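Local coordinates for glyoxalase family protein (Enterococcus faecalis, PDB 2P25), which is of unspecified function but belongs to the glyoxalase/bleomycin resistance/dioxygenase superfamily and forms a two-subunit assembly, at residues A[25-30]-A[94-99]; A[21-26]-A[118-123]; A[50-55]-A[77-82]; A[100-105]-A[110-115]. One frame throughout, in Å; residues are numbered along the deposited sequence.

Contact 1 of 4, residues A[25-30]-A[94-99]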
loop_
_atom_site.group_PDB
_atom_site.type_symbol
_atom_site.label_atom_id
_atom_site.label_comp_id
_atom_site.label_asym_id
_atom_site.label_seq_id
_atom_site.Cartn_x
_atom_site.Cartn_y
_atom_site.Cartn_z
ATOM N N GLU A 25 12.305 3.713 14.771
ATOM C CA GLU A 25 12.367 4.330 16.098
ATOM C C GLU A 25 11.029 4.879 16.596
ATOM O O GLU A 25 10.677 4.697 17.768
ATOM C CB GLU A 25 13.507 5.375 16.190
ATOM C CG GLU A 25 14.928 4.781 15.984
ATOM C CD GLU A 25 15.286 3.681 16.995
ATOM O OE1 GLU A 25 14.865 3.779 18.176
ATOM O OE2 GLU A 25 15.991 2.718 16.610
ATOM N N LYS A 26 10.270 5.524 15.718
ATOM C CA LYS A 26 9.027 6.140 16.122
ATOM C C LYS A 26 7.816 5.245 15.986
ATOM O O LYS A 26 7.062 5.075 16.945
ATOM C CB LYS A 26 8.824 7.483 15.402
ATOM C CG LYS A 26 9.938 8.437 15.727
ATOM C CD LYS A 26 9.837 9.746 14.959
ATOM C CE LYS A 26 10.917 10.712 15.431
ATOM N NZ LYS A 26 10.890 12.020 14.679
ATOM N N LEU A 27 7.623 4.660 14.813
ATOM C CA LEU A 27 6.477 3.781 14.584
ATOM C C LEU A 27 6.657 2.404 15.231
ATOM O O LEU A 27 5.681 1.655 15.384
ATOM C CB LEU A 27 6.189 3.631 13.084
ATOM C CG LEU A 27 5.118 4.606 12.549
ATOM C CD1 LEU A 27 5.170 5.992 13.183
ATOM C CD2 LEU A 27 5.052 4.671 11.074
ATOM N N GLY A 28 7.897 2.079 15.594
ATOM C CA GLY A 28 8.179 0.861 16.352
ATOM C C GLY A 28 8.239 -0.416 15.547
ATOM O O GLY A 28 8.101 -1.519 16.103
ATOM N N PHE A 29 8.459 -0.301 14.239
ATOM C CA PHE A 29 8.720 -1.474 13.437
ATOM C C PHE A 29 10.091 -2.005 13.852
ATOM O O PHE A 29 10.957 -1.234 14.308
ATOM C CB PHE A 29 8.676 -1.119 11.958
ATOM C CG PHE A 29 7.299 -1.051 11.413
ATOM C CD1 PHE A 29 6.698 -2.191 10.863
ATOM C CD2 PHE A 29 6.594 0.143 11.431
ATOM C CE1 PHE A 29 5.412 -2.145 10.329
ATOM C CE2 PHE A 29 5.287 0.215 10.892
ATOM C CZ PHE A 29 4.700 -0.938 10.352
ATOM N N GLU A 30 10.250 -3.319 13.788
ATOM C CA GLU A 30 11.542 -3.927 14.038
ATOM C C GLU A 30 12.173 -4.322 12.716
ATOM O O GLU A 30 11.472 -4.688 11.767
ATOM C CB GLU A 30 11.369 -5.158 14.934
ATOM C CG GLU A 30 11.021 -4.782 16.394
ATOM C CD GLU A 30 10.610 -5.972 17.236
ATOM O OE1 GLU A 30 10.854 -7.129 16.807
ATOM O OE2 GLU A 30 10.050 -5.747 18.346
ATOM N N GLN A 94 6.601 12.826 19.295
ATOM C CA GLN A 94 7.776 12.405 18.516
ATOM C C GLN A 94 8.111 13.357 17.383
ATOM O O GLN A 94 8.974 13.046 16.563
ATOM C CB GLN A 94 7.555 11.007 17.932
ATOM C CG GLN A 94 7.313 9.919 18.972
ATOM C CD GLN A 94 8.559 9.621 19.762
ATOM O OE1 GLN A 94 8.609 9.814 20.987
ATOM N NE2 GLN A 94 9.574 9.148 19.075
ATOM N N GLY A 95 7.425 14.494 17.321
ATOM C CA GLY A 95 7.693 15.510 16.304
ATOM C C GLY A 95 7.035 15.213 14.971
ATOM O O GLY A 95 7.432 15.767 13.928
ATOM N N ILE A 96 6.035 14.329 14.987
ATOM C CA ILE A 96 5.309 14.006 13.764
ATOM C C ILE A 96 3.967 14.723 13.783
ATOM O O ILE A 96 3.119 14.424 14.615
ATOM C CB ILE A 96 5.088 12.491 13.621
ATOM C CG1 ILE A 96 6.439 11.785 13.486
ATOM C CG2 ILE A 96 4.147 12.178 12.396
ATOM C CD1 ILE A 96 6.354 10.256 13.696
ATOM N N GLU A 97 3.803 15.671 12.865
ATOM C CA GLU A 97 2.569 16.457 12.758
ATOM C C GLU A 97 1.380 15.659 12.236
ATOM O O GLU A 97 1.539 14.737 11.438
ATOM C CB GLU A 97 2.799 17.679 11.882
ATOM C CG GLU A 97 3.816 18.614 12.464
ATOM C CD GLU A 97 3.768 19.975 11.796
ATOM O OE1 GLU A 97 2.723 20.650 11.915
ATOM O OE2 GLU A 97 4.765 20.351 11.136
ATOM N N THR A 98 0.191 16.001 12.729
ATOM C CA THR A 98 -1.029 15.345 12.293
ATOM C C THR A 98 -2.001 16.410 11.824
ATOM O O THR A 98 -2.011 17.540 12.361
ATOM C CB THR A 98 -1.662 14.486 13.428
ATOM O OG1 THR A 98 -1.669 15.223 14.650
ATOM C CG2 THR A 98 -0.869 13.188 13.636
ATOM N N GLU A 99 -2.772 16.080 10.793
ATOM C CA GLU A 99 -3.881 16.932 10.349
ATOM C C GLU A 99 -4.976 17.004 11.424
ATOM O O GLU A 99 -5.090 16.107 12.269
ATOM C CB GLU A 99 -4.491 16.426 9.045
ATOM C CG GLU A 99 -3.535 16.465 7.862
ATOM C CD GLU A 99 -4.204 16.034 6.593
ATOM O OE1 GLU A 99 -5.284 15.397 6.656
ATOM O OE2 GLU A 99 -3.640 16.315 5.521
#
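The ammonium of K26 donates a hydrogen bond to the backbone carbonyl of Q94, NZ to O 2.9 Å, and meets that oxygen almost head-on, with a C=O...N angle of 174°. What brings it there is an extended chain: once CG is set beside the backbone N (chi1 -60°), every later torsion is near anti, and the lysine reaches straight out from the last turn of helix 16-26. Its methylenes touch both polar and apolar groups on the way. CG lies 3.4 Å from the amide NE2 of Q94, whose side chain bends at chi2 and slides past the lysine in the opposite direction. CD of K26 makes an apolar contact, 3.7 Å from CD1 of I96, and the same methyl reaches L27 CD1 more loosely at 4.5 Å. I96 also lies on F22 and F114, so the apolar part of the contact merges with the core while the lysine stays partly exposed. The accepting carbonyl belongs to the residue where helix 84-93 gives way to a turn. There G95, with positive phi, is the C-prime residue of a Schellman motif, and K26 thus ties the end of one helix to the C-terminal cap of another.

Contact 2 of 4, residues A[21-26]-A[118-123]; sequences NFYVEK and DGLPLE
This is a buried apolar contact, its centre about 5 Å from the centre of the chain, where the last turns of helix 16-26 face the start of strand 121-125. No hydrogen bond crosses it, and the backbones stay far apart, so side chains alone span the gap. F22 and L122 come from opposite directions, and CD1 of L122 arrives at the rim of the F22 ring, near its plane, 3.7 Å from CE2 and 3.9 Å from CZ. With chi1 at -174°, CG of F22 stands anti to the backbone N, which sends the ring out from the helix toward the strand. Helix 16-26 follows strand 6-13 of the other four-stranded sheet, so the contact carries it across to the sheet of 73-80, 121-125, 110-115 and 102-103; strand-helix-three-strand order, seen twice along the chain, is characteristic of this superfamily. F114 of strand 110-115 touches both F22 and L122. Y23 adds its far end. Its OH rests 4.0 Å from L120 CD2, the two side chains crossing at about a right angle, and 4.2 Å from L122 CD1. That hydroxyl is hydrogen-bonded to D116, which gives the polar end of this buried side chain a partner. Within the helix, CD2 of F22 sits over the centre of one face of the Y23 ring, 3.6 Å above its plane. L120 also packs on L74 of the second subunit.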
loop_
_atom_site.group_PDB
_atom_site.type_symbol
_atom_site.label_atom_id
_atom_site.label_comp_id
_atom_site.label_asym_id
_atom_site.label_seq_id
_atom_site.Cartn_x
_atom_site.Cartn_y
_atom_site.Cartn_z
ATOM N N ASN A 21 14.772 6.438 11.565
ATOM C CA ASN A 21 14.250 7.312 12.619
ATOM C C ASN A 21 12.720 7.236 12.651
ATOM O O ASN A 21 12.113 7.110 13.718
ATOM C CB ASN A 21 14.750 8.731 12.365
ATOM C CG ASN A 21 14.321 9.715 13.426
ATOM O OD1 ASN A 21 14.713 9.617 14.601
ATOM N ND2 ASN A 21 13.529 10.699 13.013
ATOM N N PHE A 22 12.102 7.245 11.479
ATOM C CA PHE A 22 10.642 7.295 11.393
ATOM C C PHE A 22 9.998 5.921 11.589
ATOM O O PHE A 22 9.197 5.724 12.509
ATOM C CB PHE A 22 10.224 7.909 10.050
ATOM C CG PHE A 22 8.739 8.139 9.915
ATOM C CD1 PHE A 22 8.162 9.368 10.317
ATOM C CD2 PHE A 22 7.923 7.158 9.353
ATOM C CE1 PHE A 22 6.765 9.591 10.159
ATOM C CE2 PHE A 22 6.529 7.360 9.175
ATOM C CZ PHE A 22 5.943 8.579 9.616
ATOM N N TYR A 23 10.322 4.969 10.725
ATOM C CA TYR A 23 9.630 3.676 10.767
ATOM C C TYR A 23 10.038 2.761 11.916
ATOM O O TYR A 23 9.209 2.083 12.497
ATOM C CB TYR A 23 9.765 2.945 9.431
ATOM C CG TYR A 23 8.954 3.584 8.339
ATOM C CD1 TYR A 23 7.595 3.339 8.235
ATOM C CD2 TYR A 23 9.547 4.461 7.404
ATOM C CE1 TYR A 23 6.829 3.922 7.241
ATOM C CE2 TYR A 23 8.779 5.060 6.396
ATOM C CZ TYR A 23 7.427 4.773 6.316
ATOM O OH TYR A 23 6.625 5.321 5.339
ATOM N N VAL A 24 11.331 2.725 12.210
ATOM C CA VAL A 24 11.820 1.854 13.258
ATOM C C VAL A 24 11.696 2.539 14.614
ATOM O O VAL A 24 11.056 1.993 15.528
ATOM C CB VAL A 24 13.256 1.374 12.966
ATOM C CG1 VAL A 24 13.808 0.519 14.145
ATOM C CG2 VAL A 24 13.294 0.573 11.628
ATOM N N GLU A 25 12.305 3.713 14.771
ATOM C CA GLU A 25 12.367 4.330 16.098
ATOM C C GLU A 25 11.029 4.879 16.596
ATOM O O GLU A 25 10.677 4.697 17.768
ATOM C CB GLU A 25 13.507 5.375 16.190
ATOM C CG GLU A 25 14.928 4.781 15.984
ATOM C CD GLU A 25 15.286 3.681 16.995
ATOM O OE1 GLU A 25 14.865 3.779 18.176
ATOM O OE2 GLU A 25 15.991 2.718 16.610
ATOM N N LYS A 26 10.270 5.524 15.718
ATOM C CA LYS A 26 9.027 6.140 16.122
ATOM C C LYS A 26 7.816 5.245 15.986
ATOM O O LYS A 26 7.062 5.075 16.945
ATOM C CB LYS A 26 8.824 7.483 15.402
ATOM C CG LYS A 26 9.938 8.437 15.727
ATOM C CD LYS A 26 9.837 9.746 14.959
ATOM C CE LYS A 26 10.917 10.712 15.431
ATOM N NZ LYS A 26 10.890 12.020 14.679
ATOM N N ASP A 118 9.131 11.404 3.329
ATOM C CA ASP A 118 9.002 11.737 1.896
ATOM C C ASP A 118 7.571 12.123 1.505
ATOM O O ASP A 118 7.222 12.197 0.309
ATOM C CB ASP A 118 9.514 10.575 1.042
ATOM C CG ASP A 118 10.993 10.377 1.207
ATOM O OD1 ASP A 118 11.761 11.349 1.007
ATOM O OD2 ASP A 118 11.371 9.280 1.584
ATOM N N GLY A 119 6.753 12.401 2.508
ATOM C CA GLY A 119 5.396 12.908 2.242
ATOM C C GLY A 119 4.352 11.853 1.910
ATOM O O GLY A 119 3.273 12.194 1.392
ATOM N N LEU A 120 4.642 10.581 2.203
ATOM C CA LEU A 120 3.651 9.523 2.000
ATOM C C LEU A 120 2.530 9.710 3.008
ATOM O O LEU A 120 2.805 9.751 4.211
ATOM C CB LEU A 120 4.265 8.131 2.203
ATOM C CG LEU A 120 3.276 6.958 2.025
ATOM C CD1 LEU A 120 2.570 6.935 0.620
ATOM C CD2 LEU A 120 4.002 5.652 2.293
ATOM N N PRO A 121 1.270 9.854 2.545
ATOM C CA PRO A 121 0.170 9.933 3.528
ATOM C C PRO A 121 -0.064 8.613 4.247
ATOM O O PRO A 121 -0.181 7.536 3.614
ATOM C CB PRO A 121 -1.066 10.311 2.672
ATOM C CG PRO A 121 -0.478 10.807 1.336
ATOM C CD PRO A 121 0.785 10.010 1.163
ATOM N N LEU A 122 -0.164 8.707 5.575
ATOM C CA LEU A 122 -0.436 7.562 6.422
ATOM C C LEU A 122 -1.651 7.942 7.242
ATOM O O LEU A 122 -1.656 8.977 7.926
ATOM C CB LEU A 122 0.770 7.248 7.311
ATOM C CG LEU A 122 2.040 6.870 6.521
ATOM C CD1 LEU A 122 3.255 6.791 7.465
ATOM C CD2 LEU A 122 1.792 5.492 5.852
ATOM N N GLU A 123 -2.694 7.128 7.150
ATOM C CA GLU A 123 -3.941 7.459 7.834
ATOM C C GLU A 123 -4.077 6.735 9.172
ATOM O O GLU A 123 -3.667 5.583 9.299
ATOM C CB GLU A 123 -5.084 7.099 6.916
ATOM C CG GLU A 123 -6.459 7.579 7.341
ATOM C CD GLU A 123 -7.537 6.974 6.466
ATOM O OE1 GLU A 123 -7.560 7.262 5.259
ATOM O OE2 GLU A 123 -8.335 6.162 6.952
#

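Contact 3 of 4, residues A[50-55]-A[77-82]; sequences GSQELE and LAFKVE
Q52, L77, F79 and L54 make up this contact in two separate pairs, and the first three bury the larger areas. Q52 extends from the start of strand 52-58, its CG anti to the backbone N (chi1 -163°) and its chain nearly straight beyond, so that the terminal amide reaches the ring of F79. CE1 of F79 meets the amide atom modelled as NE2, whose identity is uncertain, at 4.0 Å. The side chains cross at about a right angle, and the amide plane is turned 50° from the ring plane. L77 supplies the second pair: its CD2 methyl lies 4.0 Å from CD1 of L54, and the two leucines meet at a slant. The leucines thus touch methyl to methyl, the other pair sets an amide against a ring atom, and both are van der Waals contacts. The CA atoms of Q52 and F79 are 11.0 Å apart, and those of L54 and L77 10.9 Å, too distant for the strands to pair. The principle illustrated is that two sheets can face each other through side chains alone. Alternation along each strand puts Q52 with L54, and L77 with F79, on the meeting surfaces. F29 presses on both Q52 and L54. F3 of the second subunit touches Q52 and stacks edge-to-face with F79. Strand 52-58 lies between 6-13 and 42-49 in one sheet; strand 73-80 runs beside 121-125 in the other and, through L77 and A78, continues that sheet by antiparallel pairing into the second subunit.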
loop_
_atom_site.group_PDB
_atom_site.type_symbol
_atom_site.label_atom_id
_atom_site.label_comp_id
_atom_site.label_asym_id
_atom_site.label_seq_id
_atom_site.Cartn_x
_atom_site.Cartn_y
_atom_site.Cartn_z
ATOM N N GLY A 50 4.201 -6.909 14.558
ATOM C CA GLY A 50 3.152 -7.908 14.724
ATOM C C GLY A 50 3.253 -8.905 13.585
ATOM O O GLY A 50 4.262 -9.604 13.464
ATOM N N SER A 51 2.217 -8.958 12.747
ATOM C CA SER A 51 2.146 -9.932 11.667
ATOM C C SER A 51 2.225 -9.160 10.362
ATOM O O SER A 51 2.191 -9.722 9.277
ATOM C CB SER A 51 0.853 -10.751 11.760
ATOM O OG SER A 51 -0.270 -9.997 11.325
ATOM N N GLN A 52 2.350 -7.845 10.507
ATOM C CA GLN A 52 2.458 -6.913 9.420
ATOM C C GLN A 52 3.911 -6.853 8.917
ATOM O O GLN A 52 4.841 -6.882 9.717
ATOM C CB GLN A 52 2.022 -5.554 9.941
ATOM C CG GLN A 52 1.696 -4.569 8.870
ATOM C CD GLN A 52 1.751 -3.160 9.380
ATOM O OE1 GLN A 52 1.410 -2.897 10.538
ATOM N NE2 GLN A 52 2.169 -2.236 8.522
ATOM N N GLU A 53 4.104 -6.780 7.603
ATOM C CA GLU A 53 5.450 -6.574 7.063
ATOM C C GLU A 53 5.505 -5.378 6.126
ATOM O O GLU A 53 4.589 -5.142 5.325
ATOM C CB GLU A 53 5.952 -7.833 6.372
ATOM C CG GLU A 53 7.392 -7.767 5.886
ATOM C CD GLU A 53 8.014 -9.162 5.706
ATOM O OE1 GLU A 53 7.580 -10.118 6.392
ATOM O OE2 GLU A 53 8.942 -9.290 4.878
ATOM N N LEU A 54 6.580 -4.612 6.251
ATOM C CA LEU A 54 6.755 -3.423 5.439
ATOM C C LEU A 54 8.104 -3.542 4.758
ATOM O O LEU A 54 9.109 -3.780 5.425
ATOM C CB LEU A 54 6.712 -2.197 6.360
ATOM C CG LEU A 54 6.123 -0.882 5.943
ATOM C CD1 LEU A 54 4.629 -1.038 5.593
ATOM C CD2 LEU A 54 6.349 0.084 7.095
ATOM N N GLU A 55 8.129 -3.438 3.436
ATOM C CA GLU A 55 9.362 -3.504 2.656
ATOM C C GLU A 55 9.718 -2.126 2.135
ATOM O O GLU A 55 8.942 -1.543 1.383
ATOM C CB GLU A 55 9.114 -4.419 1.490
ATOM C CG GLU A 55 10.265 -4.800 0.667
ATOM C CD GLU A 55 9.925 -6.037 -0.133
ATOM O OE1 GLU A 55 9.918 -7.166 0.440
ATOM O OE2 GLU A 55 9.636 -5.870 -1.321
ATOM N N LEU A 77 -1.649 4.361 3.096
ATOM C CA LEU A 77 -1.784 3.187 3.936
ATOM C C LEU A 77 -2.468 3.662 5.203
ATOM O O LEU A 77 -2.129 4.728 5.697
ATOM C CB LEU A 77 -0.393 2.673 4.318
ATOM C CG LEU A 77 -0.263 1.477 5.231
ATOM C CD1 LEU A 77 -0.999 0.271 4.653
ATOM C CD2 LEU A 77 1.259 1.176 5.363
ATOM N N ALA A 78 -3.468 2.918 5.671
ATOM C CA ALA A 78 -4.244 3.352 6.840
ATOM C C ALA A 78 -4.076 2.366 7.967
ATOM O O ALA A 78 -4.176 1.154 7.737
ATOM C CB ALA A 78 -5.709 3.444 6.460
ATOM N N PHE A 79 -3.906 2.892 9.187
ATOM C CA PHE A 79 -3.793 2.073 10.383
ATOM C C PHE A 79 -5.095 2.127 11.194
ATOM O O PHE A 79 -5.663 3.202 11.377
ATOM C CB PHE A 79 -2.629 2.594 11.248
ATOM C CG PHE A 79 -1.284 2.476 10.594
ATOM C CD1 PHE A 79 -0.600 1.269 10.603
ATOM C CD2 PHE A 79 -0.683 3.579 9.978
ATOM C CE1 PHE A 79 0.662 1.153 9.980
ATOM C CE2 PHE A 79 0.569 3.471 9.383
ATOM C CZ PHE A 79 1.245 2.245 9.395
ATOM N N LYS A 80 -5.565 0.977 11.684
ATOM C CA LYS A 80 -6.715 0.960 12.575
ATOM C C LYS A 80 -6.221 1.260 13.992
ATOM O O LYS A 80 -5.231 0.660 14.448
ATOM C CB LYS A 80 -7.439 -0.402 12.579
ATOM C CG LYS A 80 -8.842 -0.297 13.244
ATOM C CD LYS A 80 -9.622 -1.601 13.230
ATOM C CE LYS A 80 -10.850 -1.463 14.109
ATOM N NZ LYS A 80 -10.514 -0.630 15.318
ATOM N N VAL A 81 -6.875 2.216 14.645
ATOM C CA VAL A 81 -6.558 2.554 16.044
ATOM C C VAL A 81 -7.787 2.420 16.923
ATOM O O VAL A 81 -8.936 2.526 16.465
ATOM C CB VAL A 81 -5.918 3.986 16.193
ATOM C CG1 VAL A 81 -4.593 4.092 15.363
ATOM C CG2 VAL A 81 -6.879 5.059 15.740
ATOM N N GLU A 82 -7.538 2.187 18.210
ATOM C CA GLU A 82 -8.624 2.039 19.166
ATOM C C GLU A 82 -9.109 3.406 19.637
ATOM O O GLU A 82 -10.306 3.676 19.647
ATOM C CB GLU A 82 -8.151 1.201 20.357
ATOM C CG GLU A 82 -7.541 -0.142 19.950
ATOM C CD GLU A 82 -7.149 -1.056 21.126
ATOM O OE1 GLU A 82 -7.347 -0.693 22.334
ATOM O OE2 GLU A 82 -6.624 -2.164 20.824
#

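Contact 4 of 4, residues A[100-105]-A[110-115]; sequences PLRVDD and KMTFFF
A β hairpin joins these segments: the short strand 102-103 turns back along strand 110-115 at the outer side of its sheet. R102 and M111, a selenomethionine, form the antiparallel hydrogen-bonded pair, with R102 N to M111 O at 3.1 Å and M111 N to R102 O at 2.9 Å; the first is almost straight, at 176°. V103 and K110 follow as a non-hydrogen-bonded pair, their CA atoms 4.4 Å apart. R102 and M111 send their side chains to the same face of the sheet. The arginine bends at chi2 (-142°), and its guanidinium swings over strand 110-115, where NH2 comes to the edge of the F113 ring, 3.4 Å from CD2. The guanidinium and ring planes are 28° apart. CE of M111 lies over one face of the same guanidinium. NH1 of R102 forms a salt bridge with E99 OE1 and a weak hydrogen bond to P100 O, at the edge of the guanidinium and in its plane, so these partners help to set its rotation. The selenium of M111, meanwhile, packs against D104, 3.8 Å from CA and 3.9 Å from CG; the carboxylate of D104 is itself hydrogen-bonded to H125. Around this hairpin, L101 leans on I84, E85 and I88 of helix 84-93, and K110 reaches the same helix through a salt bridge to E85. Strand 121-125 lies along the other side of strand 110-115, bonded to it through T112 with L124 and F114 with L122.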
loop_
_atom_site.group_PDB
_atom_site.type_symbol
_atom_site.label_atom_id
_atom_site.label_comp_id
_atom_site.label_asym_id
_atom_site.label_seq_id
_atom_site.Cartn_x
_atom_site.Cartn_y
_atom_site.Cartn_z
ATOM N N PRO A 100 -5.780 18.089 11.413
ATOM C CA PRO A 100 -6.900 18.140 12.365
ATOM C C PRO A 100 -7.802 16.904 12.232
ATOM O O PRO A 100 -8.013 16.387 11.141
ATOM C CB PRO A 100 -7.684 19.387 11.940
ATOM C CG PRO A 100 -6.682 20.228 11.193
ATOM C CD PRO A 100 -5.692 19.302 10.580
ATOM N N LEU A 101 -8.332 16.466 13.366
ATOM C CA LEU A 101 -9.184 15.297 13.440
ATOM C C LEU A 101 -10.483 15.587 12.690
ATOM O O LEU A 101 -11.020 16.691 12.768
ATOM C CB LEU A 101 -9.474 15.040 14.922
ATOM C CG LEU A 101 -9.918 13.706 15.469
ATOM C CD1 LEU A 101 -9.042 12.563 14.973
ATOM C CD2 LEU A 101 -9.942 13.798 17.010
ATOM N N ARG A 102 -10.976 14.608 11.950
ATOM C CA ARG A 102 -12.318 14.700 11.368
ATOM C C ARG A 102 -12.996 13.342 11.369
ATOM O O ARG A 102 -12.435 12.374 11.853
ATOM C CB ARG A 102 -12.253 15.242 9.955
ATOM C CG ARG A 102 -11.329 14.463 9.040
ATOM C CD ARG A 102 -10.656 15.453 8.160
ATOM N NE ARG A 102 -9.925 14.859 7.055
ATOM C CZ ARG A 102 -8.608 14.682 7.030
ATOM N NH1 ARG A 102 -7.837 15.011 8.076
ATOM N NH2 ARG A 102 -8.070 14.162 5.943
ATOM N N VAL A 103 -14.211 13.282 10.839
ATOM C CA VAL A 103 -14.925 12.024 10.725
ATOM C C VAL A 103 -15.064 11.612 9.264
ATOM O O VAL A 103 -15.140 12.455 8.365
ATOM C CB VAL A 103 -16.313 12.074 11.406
ATOM C CG1 VAL A 103 -16.163 12.299 12.915
ATOM C CG2 VAL A 103 -17.182 13.154 10.779
ATOM N N ASP A 104 -15.067 10.302 9.042
ATOM C CA ASP A 104 -15.209 9.721 7.712
ATOM C C ASP A 104 -16.603 10.075 7.159
ATOM O O ASP A 104 -17.600 9.912 7.859
ATOM C CB ASP A 104 -15.011 8.200 7.823
ATOM C CG ASP A 104 -14.568 7.553 6.511
ATOM O OD1 ASP A 104 -14.599 8.227 5.456
ATOM O OD2 ASP A 104 -14.176 6.364 6.538
ATOM N N ASP A 105 -16.650 10.574 5.918
ATOM C CA ASP A 105 -17.886 11.074 5.286
ATOM C C ASP A 105 -19.025 10.069 5.309
ATOM O O ASP A 105 -20.196 10.442 5.446
ATOM C CB ASP A 105 -17.651 11.465 3.819
ATOM C CG ASP A 105 -16.559 12.506 3.643
ATOM O OD1 ASP A 105 -16.228 13.226 4.617
ATOM O OD2 ASP A 105 -16.035 12.608 2.507
ATOM N N LYS A 110 -13.770 8.490 13.479
ATOM C CA LYS A 110 -12.670 9.463 13.516
ATOM C C LYS A 110 -11.475 9.024 12.701
ATOM O O LYS A 110 -11.118 7.855 12.698
ATOM C CB LYS A 110 -12.188 9.688 14.946
ATOM C CG LYS A 110 -13.161 10.484 15.793
ATOM C CD LYS A 110 -12.748 10.400 17.259
ATOM C CE LYS A 110 -13.746 11.091 18.144
ATOM N NZ LYS A 110 -13.334 10.953 19.563
HETATM N N MSE A 111 -10.828 9.992 12.059
HETATM C CA MSE A 111 -9.661 9.721 11.213
HETATM C C MSE A 111 -8.818 10.975 11.086
HETATM O O MSE A 111 -9.297 12.092 11.297
HETATM C CB MSE A 111 -10.088 9.264 9.807
HETATM C CG MSE A 111 -10.978 10.261 9.144
HETATM SE SE MSE A 111 -11.397 9.763 7.314
HETATM C CE MSE A 111 -9.679 10.254 6.486
ATOM N N THR A 112 -7.537 10.776 10.781
ATOM C CA THR A 112 -6.667 11.875 10.395
ATOM C C THR A 112 -5.482 11.267 9.612
ATOM O O THR A 112 -5.397 10.035 9.456
ATOM C CB THR A 112 -6.165 12.692 11.600
ATOM O OG1 THR A 112 -5.502 13.889 11.107
ATOM C CG2 THR A 112 -5.179 11.863 12.462
ATOM N N PHE A 113 -4.591 12.136 9.150
ATOM C CA PHE A 113 -3.388 11.746 8.414
ATOM C C PHE A 113 -2.147 12.339 9.043
ATOM O O PHE A 113 -2.164 13.441 9.607
ATOM C CB PHE A 113 -3.426 12.256 6.964
ATOM C CG PHE A 113 -4.313 11.462 6.045
ATOM C CD1 PHE A 113 -3.793 10.396 5.311
ATOM C CD2 PHE A 113 -5.661 11.776 5.929
ATOM C CE1 PHE A 113 -4.622 9.663 4.435
ATOM C CE2 PHE A 113 -6.506 11.052 5.057
ATOM C CZ PHE A 113 -5.998 9.996 4.330
ATOM N N PHE A 114 -1.063 11.578 8.952
ATOM C CA PHE A 114 0.279 12.090 9.158
ATOM C C PHE A 114 1.078 11.658 7.925
ATOM O O PHE A 114 0.518 11.027 7.031
ATOM C CB PHE A 114 0.899 11.607 10.483
ATOM C CG PHE A 114 1.067 10.107 10.602
ATOM C CD1 PHE A 114 2.353 9.538 10.571
ATOM C CD2 PHE A 114 -0.037 9.282 10.811
ATOM C CE1 PHE A 114 2.535 8.163 10.712
ATOM C CE2 PHE A 114 0.131 7.905 10.934
ATOM C CZ PHE A 114 1.415 7.352 10.904
ATOM N N PHE A 115 2.351 12.035 7.841
ATOM C CA PHE A 115 3.103 11.832 6.598
ATOM C C PHE A 115 4.468 11.348 6.934
ATOM O O PHE A 115 5.057 11.757 7.936
ATOM C CB PHE A 115 3.176 13.153 5.815
ATOM C CG PHE A 115 1.825 13.670 5.454
ATOM C CD1 PHE A 115 1.222 13.279 4.266
ATOM C CD2 PHE A 115 1.109 14.504 6.343
ATOM C CE1 PHE A 115 -0.077 13.710 3.960
ATOM C CE2 PHE A 115 -0.177 14.924 6.041
ATOM C CZ PHE A 115 -0.767 14.534 4.857
#

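How the contacts relate
Contacts 1 and 2 share E25 and K26 at the end of helix 16-26, their centres about 6 Å apart. Contact 3 lies about 12 Å from contact 2, centre to centre, and links the two four-stranded sheets. Contact 4 is peripheral, about 16 Å from contacts 1 and 2 and 17 Å from contact 3. In sequence, contact 2 encloses both 3 and 4, whereas contact 3 falls between the segments of contact 1, which closes before contact 4 opens. Strands 73-80, 121-125 and 110-115 connect contacts 3, 2 and 4 within one sheet, so contacts 1 to 3 join the earlier part of the chain to the later, and contact 4 closes the edge of that sheet.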